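Long-range contacts in ESX-5 secretion-associated protein EspG5 (Mycobacterium marinum, PDB 6VJ5), which acts as a specific cytoplasmic chaperone for its cognate PE/PPE proteins, preventing aggregation of PE/PPE dimers, and is required for secretion of LipY and PE31/PPE18: residues 29-34 against 226-231; 83-88 against 118-123; 168-173 against 206-211; 249-254 against 271-276. All coordinates share one frame; numbering follows the deposited sequence.

Interaction 1. Residues 29-34 against 226-231; sequences VAPELR and YARQYR
The carboxylate of E32 and the guanidinium of R228 face each other end-on in a two-pronged salt bridge. R228 NH1 donates to E32 OE1 at 3.0 Å, and R228 NH2 donates to E32 OE2 at 2.9 Å; each bond uses the syn lone pair of its oxygen. With the two planes only 23° apart, the pair is almost flat. A bend at chi2 of E32 (83°) turns its carboxylate to meet the arginine, which comes from the opposite direction.

Hydroxyl groups complete the polar network. Y226 OH donates to E32 OE2 at 2.6 Å from the anti side, leaving the syn side to the arginine. Three bonds therefore fix the rotation of this buried carboxylate and probably stabilise its negative charge. Behind the bridge, R228 NE donates to Y230 OH at 3.2 Å, and Y230 OH is in turn bonded to E84.

Van der Waals contacts are few: P31 CD lies 3.7 Å from R228 NH1, in an oblique approach, and A30 CB sits at the guanidinium edge. A chain of another protein packs against P31, E32, Y226 and R228.

The 3-10 turn 31-33, in the loop between helices 14-23 and 51-58, thus rests on the sheet. E32 touches V86 of strand 83-91, the hydrogen-bonded neighbour of strand 221-231, and A30 reaches V119 of strand 115-123.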
loop_
_atom_site.group_PDB
_atom_site.type_symbol
_atom_site.label_atom_id
_atom_site.label_comp_id
_atom_site.label_asym_id
_atom_site.label_seq_id
_atom_site.Cartn_x
_atom_site.Cartn_y
_atom_site.Cartn_z
ATOM N N VAL C 29 -5.603 7.332 11.018
ATOM C CA VAL C 29 -5.894 7.798 12.368
ATOM C C VAL C 29 -4.566 7.809 13.110
ATOM O O VAL C 29 -3.499 7.718 12.491
ATOM C CB VAL C 29 -6.936 6.914 13.069
ATOM C CG1 VAL C 29 -8.287 7.089 12.395
ATOM C CG2 VAL C 29 -6.502 5.464 13.050
ATOM N N ALA C 30 -4.613 7.901 14.432
ATOM C CA ALA C 30 -3.393 7.869 15.221
ATOM C C ALA C 30 -2.575 6.629 14.859
ATOM O O ALA C 30 -3.135 5.525 14.787
ATOM C CB ALA C 30 -3.720 7.864 16.713
ATOM N N PRO C 31 -1.271 6.766 14.617
ATOM C CA PRO C 31 -0.454 5.572 14.343
ATOM C C PRO C 31 -0.451 4.572 15.486
ATOM O O PRO C 31 -0.232 3.378 15.245
ATOM C CB PRO C 31 0.949 6.147 14.094
ATOM C CG PRO C 31 0.948 7.489 14.779
ATOM C CD PRO C 31 -0.465 8.002 14.692
ATOM N N GLU C 32 -0.696 5.015 16.723
ATOM C CA GLU C 32 -0.614 4.103 17.860
ATOM C C GLU C 32 -1.686 3.021 17.808
ATOM O O GLU C 32 -1.497 1.939 18.375
ATOM C CB GLU C 32 -0.726 4.879 19.171
ATOM C CG GLU C 32 0.475 5.752 19.486
ATOM C CD GLU C 32 0.422 7.091 18.795
ATOM O OE1 GLU C 32 -0.530 7.316 18.026
ATOM O OE2 GLU C 32 1.331 7.917 19.026
ATOM N N LEU C 33 -2.816 3.290 17.157
ATOM C CA LEU C 33 -3.820 2.253 16.950
ATOM C C LEU C 33 -3.383 1.225 15.921
ATOM O O LEU C 33 -4.011 0.163 15.822
ATOM C CB LEU C 33 -5.135 2.891 16.518
ATOM C CG LEU C 33 -5.784 3.784 17.573
ATOM C CD1 LEU C 33 -6.745 4.752 16.926
ATOM C CD2 LEU C 33 -6.491 2.912 18.598
ATOM N N ARG C 34 -2.339 1.532 15.149
ATOM C CA ARG C 34 -1.714 0.583 14.235
ATOM C C ARG C 34 -2.754 -0.132 13.377
ATOM O O ARG C 34 -2.797 -1.363 13.296
ATOM C CB ARG C 34 -0.855 -0.410 15.014
ATOM C CG ARG C 34 0.136 -1.180 14.172
ATOM C CD ARG C 34 1.107 -1.952 15.048
ATOM N NE ARG C 34 2.220 -1.135 15.530
ATOM C CZ ARG C 34 3.262 -1.623 16.195
ATOM N NH1 ARG C 34 3.321 -2.920 16.455
ATOM N NH2 ARG C 34 4.238 -0.824 16.603
ATOM N N TYR C 226 1.995 10.944 26.195
ATOM C CA TYR C 226 2.467 12.079 25.416
ATOM C C TYR C 226 1.320 12.585 24.553
ATOM O O TYR C 226 0.244 11.981 24.495
ATOM C CB TYR C 226 3.680 11.697 24.564
ATOM C CG TYR C 226 3.424 10.531 23.640
ATOM C CD1 TYR C 226 3.461 9.226 24.113
ATOM C CD2 TYR C 226 3.147 10.735 22.294
ATOM C CE1 TYR C 226 3.225 8.157 23.278
ATOM C CE2 TYR C 226 2.911 9.669 21.446
ATOM C CZ TYR C 226 2.953 8.383 21.944
ATOM O OH TYR C 226 2.717 7.316 21.110
ATOM N N ALA C 227 1.554 13.713 23.886
ATOM C CA ALA C 227 0.496 14.383 23.145
ATOM C C ALA C 227 1.017 14.903 21.811
ATOM O O ALA C 227 2.224 15.053 21.600
ATOM C CB ALA C 227 -0.102 15.545 23.952
ATOM N N ARG C 228 0.072 15.199 20.919
ATOM C CA ARG C 228 0.358 15.679 19.573
ATOM C C ARG C 228 -0.654 16.760 19.222
ATOM O O ARG C 228 -1.849 16.613 19.496
ATOM C CB ARG C 228 0.301 14.521 18.568
ATOM C CG ARG C 228 1.339 14.597 17.459
ATOM C CD ARG C 228 1.608 13.217 16.821
ATOM N NE ARG C 228 0.482 12.298 16.975
ATOM C CZ ARG C 228 0.575 11.075 17.489
ATOM N NH1 ARG C 228 -0.506 10.324 17.597
ATOM N NH2 ARG C 228 1.748 10.590 17.875
ATOM N N GLN C 229 -0.168 17.854 18.636
ATOM C CA GLN C 229 -0.996 18.992 18.261
ATOM C C GLN C 229 -0.900 19.236 16.761
ATOM O O GLN C 229 0.126 18.951 16.134
ATOM C CB GLN C 229 -0.568 20.253 19.019
ATOM C CG GLN C 229 -1.716 21.080 19.557
ATOM C CD GLN C 229 -1.241 22.289 20.342
ATOM O OE1 GLN C 229 -0.065 22.649 20.302
ATOM N NE2 GLN C 229 -2.157 22.921 21.064
ATOM N N TYR C 230 -1.978 19.777 16.187
ATOM C CA TYR C 230 -2.080 19.968 14.745
ATOM C C TYR C 230 -2.539 21.382 14.406
ATOM O O TYR C 230 -3.575 21.838 14.900
ATOM C CB TYR C 230 -3.061 18.958 14.124
ATOM C CG TYR C 230 -2.697 17.509 14.343
ATOM C CD1 TYR C 230 -1.749 16.888 13.544
ATOM C CD2 TYR C 230 -3.306 16.758 15.342
ATOM C CE1 TYR C 230 -1.407 15.566 13.736
ATOM C CE2 TYR C 230 -2.972 15.430 15.541
ATOM C CZ TYR C 230 -2.021 14.840 14.734
ATOM O OH TYR C 230 -1.674 13.522 14.917
ATOM N N ARG C 231 -1.775 22.058 13.545
ATOM C CA ARG C 231 -2.146 23.348 12.976
ATOM C C ARG C 231 -2.034 23.258 11.459
ATOM O O ARG C 231 -1.152 22.575 10.930
ATOM C CB ARG C 231 -1.254 24.481 13.508
ATOM C CG ARG C 231 -1.566 25.852 12.920
ATOM C CD ARG C 231 -0.510 26.881 13.324
ATOM N NE ARG C 231 -0.758 27.443 14.650
ATOM C CZ ARG C 231 0.083 28.243 15.299
ATOM N NH1 ARG C 231 1.244 28.578 14.751
ATOM N NH2 ARG C 231 -0.237 28.706 16.499
#

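Interaction 2. Residues 83-88 against 118-123; sequences LEVVAL and VVLARR
V85 and L120 form the middle hydrogen-bonded pair of two antiparallel strands, and the backbones are tightly joined here. V85 N donates to L120 O at 2.9 Å with an almost straight N-H...O angle of 175°, and L120 N returns a bond to V85 O at 2.8 Å. A87 and V118 repeat this reciprocal pattern one pair along. In the next, non-hydrogen-bonded pair, V86 and V119 run alongside each other from the same face and touch through V86 CG2 and V119 CG2 at 4.2 Å. E84 CG meets V119 CG1 on this face, again at 4.2 Å. On the other face, V85 CG1 meets L120 CD1, also at 4.2 Å.

The pairing is looser at the L83 end. R122 N still donates to L83 O at 3.0 Å, but the return bond from L83 N to R122 O is weak at 3.5 Å. R122 bends at chi3 (84°), which lays one face of its guanidinium over L83 CB, with W127 also touching both residues. R123, past the last pair, is exposed, its side chain lying against R76 and V77 of helix 69-79, and at the far end V118 is partly exposed.

The strands 83-91 and 115-123 begin the up-and-down antiparallel run 83-91, 115-123, 126-133, 136-141, in which consecutive strands are neighbours, within the large sheet of this EspG protein.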
loop_
_atom_site.group_PDB
_atom_site.type_symbol
_atom_site.label_atom_id
_atom_site.label_comp_id
_atom_site.label_asym_id
_atom_site.label_seq_id
_atom_site.Cartn_x
_atom_site.Cartn_y
_atom_site.Cartn_z
ATOM N N LEU C 83 -6.033 17.990 18.774
ATOM C CA LEU C 83 -5.184 17.530 19.859
ATOM C C LEU C 83 -5.331 16.026 19.997
ATOM O O LEU C 83 -6.439 15.491 19.907
ATOM C CB LEU C 83 -5.566 18.211 21.174
ATOM C CG LEU C 83 -4.759 17.832 22.412
ATOM C CD1 LEU C 83 -3.321 18.295 22.281
ATOM C CD2 LEU C 83 -5.415 18.425 23.652
ATOM N N GLU C 84 -4.202 15.351 20.193
ATOM C CA GLU C 84 -4.174 13.926 20.484
ATOM C C GLU C 84 -3.319 13.700 21.720
ATOM O O GLU C 84 -2.177 14.165 21.783
ATOM C CB GLU C 84 -3.622 13.113 19.310
ATOM C CG GLU C 84 -4.693 12.424 18.477
ATOM C CD GLU C 84 -4.177 11.958 17.131
ATOM O OE1 GLU C 84 -3.115 12.448 16.693
ATOM O OE2 GLU C 84 -4.835 11.100 16.507
ATOM N N VAL C 85 -3.891 13.026 22.711
ATOM C CA VAL C 85 -3.179 12.589 23.905
ATOM C C VAL C 85 -3.104 11.073 23.852
ATOM O O VAL C 85 -4.129 10.404 23.671
ATOM C CB VAL C 85 -3.877 13.064 25.190
ATOM C CG1 VAL C 85 -3.186 12.494 26.416
ATOM C CG2 VAL C 85 -3.892 14.585 25.258
ATOM N N VAL C 86 -1.900 10.532 23.988
ATOM C CA VAL C 86 -1.667 9.102 23.847
ATOM C C VAL C 86 -1.139 8.552 25.162
ATOM O O VAL C 86 -0.361 9.216 25.855
ATOM C CB VAL C 86 -0.681 8.799 22.700
ATOM C CG1 VAL C 86 -0.212 7.352 22.777
ATOM C CG2 VAL C 86 -1.327 9.093 21.358
ATOM N N ALA C 87 -1.554 7.328 25.489
ATOM C CA ALA C 87 -1.049 6.595 26.644
ATOM C C ALA C 87 -0.834 5.148 26.229
ATOM O O ALA C 87 -1.762 4.501 25.734
ATOM C CB ALA C 87 -2.024 6.677 27.821
ATOM N N LEU C 88 0.383 4.647 26.416
ATOM C CA LEU C 88 0.710 3.249 26.159
ATOM C C LEU C 88 0.947 2.570 27.499
ATOM O O LEU C 88 1.810 3.005 28.268
ATOM C CB LEU C 88 1.947 3.127 25.273
ATOM C CG LEU C 88 1.984 4.036 24.043
ATOM C CD1 LEU C 88 3.346 3.959 23.369
ATOM C CD2 LEU C 88 0.862 3.682 23.081
ATOM N N VAL C 118 -4.161 3.494 24.294
ATOM C CA VAL C 118 -5.254 4.433 24.526
ATOM C C VAL C 118 -4.935 5.744 23.815
ATOM O O VAL C 118 -3.924 6.392 24.118
ATOM C CB VAL C 118 -5.481 4.685 26.026
ATOM C CG1 VAL C 118 -6.496 5.802 26.222
ATOM C CG2 VAL C 118 -5.919 3.421 26.734
ATOM N N VAL C 119 -5.815 6.157 22.907
ATOM C CA VAL C 119 -5.716 7.446 22.235
ATOM C C VAL C 119 -6.935 8.280 22.607
ATOM O O VAL C 119 -8.074 7.810 22.505
ATOM C CB VAL C 119 -5.605 7.285 20.708
ATOM C CG1 VAL C 119 -5.519 8.641 20.033
ATOM C CG2 VAL C 119 -4.391 6.443 20.361
ATOM N N LEU C 120 -6.688 9.516 23.034
ATOM C CA LEU C 120 -7.729 10.483 23.370
ATOM C C LEU C 120 -7.632 11.609 22.347
ATOM O O LEU C 120 -6.641 12.346 22.322
ATOM C CB LEU C 120 -7.552 11.017 24.787
ATOM C CG LEU C 120 -7.578 10.012 25.933
ATOM C CD1 LEU C 120 -6.895 10.621 27.154
ATOM C CD2 LEU C 120 -8.997 9.611 26.272
ATOM N N ALA C 121 -8.656 11.751 21.515
ATOM C CA ALA C 121 -8.658 12.738 20.447
ATOM C C ALA C 121 -9.672 13.834 20.741
ATOM O O ALA C 121 -10.704 13.597 21.374
ATOM C CB ALA C 121 -8.976 12.084 19.099
ATOM N N ARG C 122 -9.369 15.043 20.281
ATOM C CA ARG C 122 -10.263 16.177 20.460
ATOM C C ARG C 122 -10.396 16.941 19.152
ATOM O O ARG C 122 -9.410 17.168 18.445
ATOM C CB ARG C 122 -9.757 17.127 21.554
ATOM C CG ARG C 122 -10.792 18.131 22.047
ATOM C CD ARG C 122 -10.113 19.385 22.580
ATOM N NE ARG C 122 -9.804 20.316 21.499
ATOM C CZ ARG C 122 -8.757 21.136 21.483
ATOM N NH1 ARG C 122 -7.892 21.139 22.488
ATOM N NH2 ARG C 122 -8.568 21.946 20.451
ATOM N N ARG C 123 -11.630 17.321 18.831
ATOM C CA ARG C 123 -11.928 18.241 17.743
ATOM C C ARG C 123 -12.925 19.252 18.281
ATOM O O ARG C 123 -14.050 18.884 18.641
ATOM C CB ARG C 123 -12.498 17.510 16.528
ATOM C CG ARG C 123 -12.436 18.315 15.237
ATOM C CD ARG C 123 -13.109 17.560 14.099
ATOM N NE ARG C 123 -12.542 17.910 12.799
ATOM C CZ ARG C 123 -13.091 17.592 11.629
ATOM N NH1 ARG C 123 -14.234 16.921 11.588
ATOM N NH2 ARG C 123 -12.498 17.952 10.499
#

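Interaction 3. Residues 168-173 against 206-211; sequences AINAVN and ASTVAA
T208 OG1 is gripped by several groups at the start of its helix. N170 N donates to T208 OG1 at 3.1 Å, with an N-H...O angle of 156°, and the same hydroxyl is bonded to S205 OG. A water also sits 3.1 Å from T208 OG1 and donates to N170 O at 2.6 Å, so both the backbone N and the carbonyl O of N170 are tied to the threonine, one directly and one through the water. With OG1 opposite the carbonyl carbon (chi1 -53°), the hydroxyl is turned to the loop while CG2 goes to the apolar side. N170 also holds the helix start by its side chain, since OD1 is bonded to S205 OG. Closer to solvent, S207 OG lies 3.0 Å from A168 O; a bond there is possible but not settled.

The apolar half centres on I169, whose side chain crosses that of T208 at about a right angle. Its two branches part: CG2 touches the CB of A211, about one turn after T208, at 3.7 Å, while I169 CD1 meets T208 CG2 at 3.9 Å. At the branch point, I169 CB sits against the hydroxyl oxygen, 3.4 Å from T208 OG1. T208 and A211 are buried, whereas A168, N170 and S207 are exposed.

The contact joins the first turn of helix 206-217 to the loop leading into strand 172-175, an outermost strand of the sheet. V172 pairs through its backbone with I270 of strand 267-272, and both I169 and T208 pack on I270.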
loop_
_atom_site.group_PDB
_atom_site.type_symbol
_atom_site.label_atom_id
_atom_site.label_comp_id
_atom_site.label_asym_id
_atom_site.label_seq_id
_atom_site.Cartn_x
_atom_site.Cartn_y
_atom_site.Cartn_z
ATOM N N ALA C 168 8.935 5.381 47.581
ATOM C CA ALA C 168 9.493 6.243 48.621
ATOM C C ALA C 168 10.824 6.784 48.113
ATOM O O ALA C 168 11.904 6.270 48.416
ATOM C CB ALA C 168 9.646 5.477 49.928
ATOM N N ILE C 169 10.736 7.843 47.309
ATOM C CA ILE C 169 11.911 8.466 46.724
ATOM C C ILE C 169 11.866 9.964 46.996
ATOM O O ILE C 169 10.827 10.529 47.341
ATOM C CB ILE C 169 12.027 8.199 45.210
ATOM C CG1 ILE C 169 11.069 9.097 44.435
ATOM C CG2 ILE C 169 11.726 6.744 44.899
ATOM C CD1 ILE C 169 11.427 9.212 42.963
ATOM N N ASN C 170 13.008 10.612 46.772
ATOM C CA ASN C 170 13.154 12.051 46.944
ATOM C C ASN C 170 13.171 12.699 45.560
ATOM O O ASN C 170 14.110 12.498 44.781
ATOM C CB ASN C 170 14.427 12.373 47.724
ATOM C CG ASN C 170 14.572 11.532 48.970
ATOM O OD1 ASN C 170 15.281 10.528 48.971
ATOM N ND2 ASN C 170 13.898 11.936 50.043
ATOM N N ALA C 171 12.140 13.491 45.268
ATOM C CA ALA C 171 12.036 14.153 43.976
ATOM C C ALA C 171 13.319 14.907 43.660
ATOM O O ALA C 171 13.976 15.448 44.552
ATOM C CB ALA C 171 10.842 15.106 43.975
ATOM N N VAL C 172 13.685 14.927 42.381
ATOM C CA VAL C 172 14.912 15.588 41.958
ATOM C C VAL C 172 14.828 15.835 40.463
ATOM O O VAL C 172 14.117 15.133 39.739
ATOM C CB VAL C 172 16.155 14.746 42.349
ATOM C CG1 VAL C 172 16.089 13.350 41.739
ATOM C CG2 VAL C 172 17.445 15.452 41.948
ATOM N N ASN C 173 15.524 16.874 40.011
ATOM C CA ASN C 173 15.695 17.184 38.599
ATOM C C ASN C 173 17.147 16.936 38.225
ATOM O O ASN C 173 18.055 17.406 38.919
ATOM C CB ASN C 173 15.328 18.637 38.304
ATOM C CG ASN C 173 13.884 18.950 38.610
ATOM O OD1 ASN C 173 12.980 18.183 38.277
ATOM N ND2 ASN C 173 13.656 20.090 39.251
ATOM N N ALA C 206 20.113 7.909 47.552
ATOM C CA ALA C 206 20.309 6.469 47.649
ATOM C C ALA C 206 18.980 5.729 47.610
ATOM O O ALA C 206 18.905 4.609 47.098
ATOM C CB ALA C 206 21.068 6.126 48.933
ATOM N N SER C 207 17.918 6.335 48.143
ATOM C CA SER C 207 16.613 5.684 48.092
ATOM C C SER C 207 16.046 5.716 46.678
ATOM O O SER C 207 15.523 4.710 46.187
ATOM C CB SER C 207 15.651 6.348 49.075
ATOM O OG SER C 207 14.631 5.438 49.459
ATOM N N THR C 208 16.165 6.859 46.000
ATOM C CA THR C 208 15.685 6.953 44.628
ATOM C C THR C 208 16.416 5.972 43.718
ATOM O O THR C 208 15.790 5.302 42.889
ATOM C CB THR C 208 15.843 8.386 44.126
ATOM O OG1 THR C 208 15.207 9.287 45.046
ATOM C CG2 THR C 208 15.219 8.538 42.752
ATOM N N VAL C 209 17.737 5.857 43.867
ATOM C CA VAL C 209 18.497 4.950 43.010
ATOM C C VAL C 209 18.007 3.516 43.175
ATOM O O VAL C 209 17.877 2.771 42.196
ATOM C CB VAL C 209 20.002 5.067 43.307
ATOM C CG1 VAL C 209 20.759 3.936 42.625
ATOM C CG2 VAL C 209 20.532 6.411 42.850
ATOM N N ALA C 210 17.737 3.098 44.413
ATOM C CA ALA C 210 17.283 1.727 44.631
ATOM C C ALA C 210 15.929 1.483 43.970
ATOM O O ALA C 210 15.725 0.448 43.323
ATOM C CB ALA C 210 17.215 1.426 46.129
ATOM N N ALA C 211 14.987 2.418 44.125
ATOM C CA ALA C 211 13.669 2.227 43.524
ATOM C C ALA C 211 13.741 2.330 42.006
ATOM O O ALA C 211 13.071 1.575 41.290
ATOM C CB ALA C 211 12.675 3.245 44.079
HETATM O O HOH W 1 16.637 12.010 44.810
#

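Interaction 4. Residues 249-254 against 271-276; sequences GGRIAL and CPATPQ
A beta hairpin made of strands 250-256 and 267-272 holds this contact, in which A253 and C271 are an antiparallel hydrogen-bonded pair. A253 N donates to C271 O at 2.9 Å, and C271 N returns a bond to A253 O at 3.0 Å. The next pair, I252 with P272, is non-hydrogen-bonded, and the two side chains do not share a face.

Past P272 the strand ends, yet one more bond follows: A273 N donates to R251 O at 3.1 Å. A273 is the centre of an inverse gamma turn, closed by T274 N bonding to P272 O at 2.6 Å. This turn carries the chain away from the hairpin to T274, the N-cap residue of helix 275-286; T274 OG1 caps L277 N.

Side-chain contact gathers around the methyl of A273. With CG anti to the backbone N (chi1 -179°), the aliphatic part of R251 runs alongside the methyl, R251 CG 3.4 Å from A273 CB, and R251 CD lies a little further off. A253 CB approaches A273 CB at 4.3 Å.

Chemically, R251 does two jobs: its methylenes pack in the hairpin, and its charged end leaves it for salt bridges with D246 and E159, so that the charge of this buried residue is probably balanced by the two acids. P272, which lacks an N-H, costs the hairpin no bond, because in the non-hydrogen-bonded pair with I252 its nitrogen would make no bond to strand 250-256.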
loop_
_atom_site.group_PDB
_atom_site.type_symbol
_atom_site.label_atom_id
_atom_site.label_comp_id
_atom_site.label_asym_id
_atom_site.label_seq_id
_atom_site.Cartn_x
_atom_site.Cartn_y
_atom_site.Cartn_z
ATOM N N GLY C 249 9.975 -1.257 44.681
ATOM C CA GLY C 249 9.955 -0.141 45.593
ATOM C C GLY C 249 8.868 0.874 45.358
ATOM O O GLY C 249 8.918 1.959 45.939
ATOM N N GLY C 250 7.888 0.565 44.519
ATOM C CA GLY C 250 6.769 1.456 44.278
ATOM C C GLY C 250 6.786 2.028 42.870
ATOM O O GLY C 250 7.642 1.715 42.041
ATOM N N ARG C 251 5.802 2.897 42.636
ATOM C CA ARG C 251 5.565 3.479 41.325
ATOM C C ARG C 251 6.272 4.820 41.201
ATOM O O ARG C 251 6.092 5.706 42.043
ATOM C CB ARG C 251 4.066 3.658 41.090
ATOM C CG ARG C 251 3.711 4.250 39.735
ATOM C CD ARG C 251 2.208 4.249 39.540
ATOM N NE ARG C 251 1.679 2.891 39.465
ATOM C CZ ARG C 251 0.433 2.557 39.776
ATOM N NH1 ARG C 251 -0.417 3.490 40.195
ATOM N NH2 ARG C 251 0.038 1.292 39.670
ATOM N N ILE C 252 7.060 4.965 40.138
ATOM C CA ILE C 252 7.860 6.158 39.892
ATOM C C ILE C 252 7.337 6.864 38.650
ATOM O O ILE C 252 6.814 6.236 37.721
ATOM C CB ILE C 252 9.353 5.801 39.724
ATOM C CG1 ILE C 252 9.826 4.948 40.902
ATOM C CG2 ILE C 252 10.192 7.059 39.588
ATOM C CD1 ILE C 252 11.282 4.523 40.818
ATOM N N ALA C 253 7.493 8.187 38.635
ATOM C CA ALA C 253 7.084 9.025 37.517
ATOM C C ALA C 253 8.293 9.779 36.990
ATOM O O ALA C 253 9.028 10.396 37.766
ATOM C CB ALA C 253 5.996 10.018 37.936
ATOM N N LEU C 254 8.485 9.740 35.673
ATOM C CA LEU C 254 9.582 10.427 35.011
ATOM C C LEU C 254 9.025 11.307 33.906
ATOM O O LEU C 254 8.149 10.882 33.147
ATOM C CB LEU C 254 10.581 9.431 34.417
ATOM C CG LEU C 254 11.132 8.381 35.378
ATOM C CD1 LEU C 254 11.547 7.136 34.619
ATOM C CD2 LEU C 254 12.311 8.955 36.145
ATOM N N CYS C 271 10.326 11.598 40.215
ATOM C CA CYS C 271 9.344 11.904 41.241
ATOM C C CYS C 271 8.645 10.636 41.696
ATOM O O CYS C 271 8.583 9.653 40.949
ATOM C CB CYS C 271 8.294 12.895 40.713
ATOM S SG CYS C 271 8.951 14.527 40.291
ATOM N N PRO C 272 8.134 10.619 42.927
ATOM C CA PRO C 272 7.212 9.547 43.317
ATOM C C PRO C 272 5.859 9.781 42.671
ATOM O O PRO C 272 5.372 10.912 42.605
ATOM C CB PRO C 272 7.146 9.668 44.842
ATOM C CG PRO C 272 7.402 11.122 45.105
ATOM C CD PRO C 272 8.351 11.595 44.014
ATOM N N ALA C 273 5.254 8.702 42.183
ATOM C CA ALA C 273 4.021 8.816 41.415
ATOM C C ALA C 273 2.817 9.145 42.287
ATOM O O ALA C 273 1.832 8.399 42.299
ATOM C CB ALA C 273 3.765 7.518 40.644
ATOM N N THR C 274 2.873 10.265 43.005
ATOM C CA THR C 274 1.719 10.696 43.777
ATOM C C THR C 274 0.613 11.167 42.836
ATOM O O THR C 274 0.892 11.699 41.758
ATOM C CB THR C 274 2.081 11.836 44.727
ATOM O OG1 THR C 274 2.476 12.989 43.970
ATOM C CG2 THR C 274 3.211 11.424 45.655
ATOM N N PRO C 275 -0.654 10.995 43.222
ATOM C CA PRO C 275 -1.740 11.519 42.374
ATOM C C PRO C 275 -1.526 12.967 41.973
ATOM O O PRO C 275 -1.869 13.351 40.848
ATOM C CB PRO C 275 -2.987 11.342 43.252
ATOM C CG PRO C 275 -2.643 10.197 44.165
ATOM C CD PRO C 275 -1.162 10.344 44.446
ATOM N N GLN C 276 -0.944 13.785 42.855
ATOM C CA GLN C 276 -0.707 15.180 42.505
ATOM C C GLN C 276 0.426 15.316 41.495
ATOM O O GLN C 276 0.309 16.080 40.530
ATOM C CB GLN C 276 -0.394 15.999 43.755
ATOM C CG GLN C 276 -0.252 17.493 43.483
ATOM C CD GLN C 276 0.841 18.147 44.312
ATOM O OE1 GLN C 276 1.570 19.010 43.824
ATOM N NE2 GLN C 276 0.957 17.739 45.572
#

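In the fold
All four contacts reach the same ten-stranded antiparallel sheet, in two clusters. Interactions 1 and 2 touch, with centres 7 Å apart, because strands 221-231 and 83-91 are neighbours; they lie close to the centre of the folded chain. Interactions 3 and 4, also touching with centres 10 Å apart, share the end of the sheet where strands 267-272 and 172-175 pair. Between the clusters, interactions 2 and 4 are 22 Å apart centre to centre, and 1 and 3 are 32 Å apart. Along the chain, interaction 1 spans interactions 2 and 3, whereas interaction 4 follows. The sheet thus links a central part, where another protein mostly packs, to a helix-packed outer end, where it touches L254.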